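Blue copper protein (Hyphomicrobium denitrificans, PDB 3EF4) binds a single copper ion in a cupredoxin-type site and probably carries electrons between redox partners in the periplasm of a methylotrophic denitrifying bacterium. Local coordinates at residues Y105-T108 against G109-K113. Sequence-based numbering, arbitrary orientation.
Sequences YKAT and GLAKK
The aliphatic part of Lys112 runs past the carbonyl oxygen of Ala107. Lys112 CB sits 3.4 Å from Thr108 C and also meets Ala107 O. CG is anti to the backbone N (chi1 178°), which starts the chain alongside the Ala107 carbonyl. CG passes that oxygen, and Lys112 CD comes closest, 3.4 Å from Ala107 O. Lys112 CE is still 4.0 Å from Ala107 O. The extended chain then carries NZ away from the loop. The buried methyl of Ala107 packs against the helix backbone, with Ala107 CB 3.6 Å from Lys112 CA. Ala107 CB also faces Ala111 CB at 4.3 Å. The contact joins the loop 105-108 to the opening of helix 109-119, one of the two C-terminal helices that pseudoazurin adds to its cupredoxin beta fold. Residues 105-108 link it to helix 99-104. Lys112 N donates to Thr108 O over 3.0 Å, an ordinary helical hydrogen bond. A water also donates to Thr108 O and accepts from Ala111 N at 2.8 Å, so it bridges the carbonyl to the opening turn. Gly109 enters the turn with a positive phi of 52°. Ala111 also touches Tyr83, whose hydroxyl is hydrogen-bonded to Tyr105 OH. The Ala111 side chain lies about 12 Å from the copper ion.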
# COMPACT_ATOMS: atom_id res chain seq x y z
N TYR A 105 0.42 12.01 -8.34
CA TYR A 105 1.51 11.93 -7.35
C TYR A 105 2.79 11.54 -8.02
O TYR A 105 2.87 10.58 -8.81
CB TYR A 105 1.10 10.94 -6.28
CG TYR A 105 2.21 10.63 -5.31
CD1 TYR A 105 2.73 9.35 -5.25
CD2 TYR A 105 2.75 11.61 -4.46
CE1 TYR A 105 3.75 9.01 -4.38
CE2 TYR A 105 3.78 11.28 -3.58
CZ TYR A 105 4.28 9.98 -3.56
OH TYR A 105 5.32 9.64 -2.68
N LYS A 106 3.84 12.31 -7.73
CA LYS A 106 5.14 12.14 -8.34
C LYS A 106 5.94 11.21 -7.49
O LYS A 106 6.51 11.48 -6.45
CB LYS A 106 5.85 13.52 -8.51
N ALA A 107 6.00 9.99 -7.94
CA ALA A 107 6.91 9.01 -7.38
C ALA A 107 8.10 8.97 -8.36
O ALA A 107 7.99 9.40 -9.52
CB ALA A 107 6.34 7.63 -7.20
N THR A 108 9.21 8.41 -7.89
CA THR A 108 10.28 8.27 -8.89
C THR A 108 10.85 6.87 -8.82
O THR A 108 10.57 6.03 -7.93
CB THR A 108 11.38 9.33 -8.69
OG1 THR A 108 12.01 9.10 -7.41
CG2 THR A 108 10.84 10.77 -8.68
N GLY A 109 11.70 6.60 -9.83
CA GLY A 109 12.42 5.32 -9.81
C GLY A 109 11.56 4.06 -9.64
O GLY A 109 10.54 3.88 -10.30
N LEU A 110 12.06 3.17 -8.74
CA LEU A 110 11.37 1.93 -8.46
C LEU A 110 10.02 2.13 -7.79
O LEU A 110 9.15 1.37 -8.12
CB LEU A 110 12.19 0.95 -7.64
CG LEU A 110 13.43 0.49 -8.40
CD1 LEU A 110 14.32 -0.30 -7.44
CD2 LEU A 110 13.10 -0.32 -9.65
N ALA A 111 9.79 3.09 -6.93
CA ALA A 111 8.44 3.30 -6.39
C ALA A 111 7.47 3.71 -7.50
O ALA A 111 6.32 3.33 -7.55
CB ALA A 111 8.51 4.39 -5.34
N LYS A 112 8.00 4.55 -8.41
CA LYS A 112 7.18 4.96 -9.54
C LYS A 112 6.79 3.75 -10.37
O LYS A 112 5.62 3.58 -10.74
CB LYS A 112 7.94 6.01 -10.38
CG LYS A 112 7.21 6.48 -11.63
CD LYS A 112 8.00 7.51 -12.40
CE LYS A 112 7.23 8.40 -13.32
NZ LYS A 112 8.22 9.41 -13.85
N LYS A 113 7.73 2.89 -10.68
CA LYS A 113 7.44 1.70 -11.46
C LYS A 113 6.42 0.85 -10.76
O LYS A 113 5.43 0.42 -11.36
CB LYS A 113 8.74 0.90 -11.67
CG LYS A 113 8.51 -0.38 -12.44
CD LYS A 113 9.85 -1.09 -12.73
CE LYS A 113 9.47 -2.43 -13.36
O HOH W 1 11.98 4.57 -5.87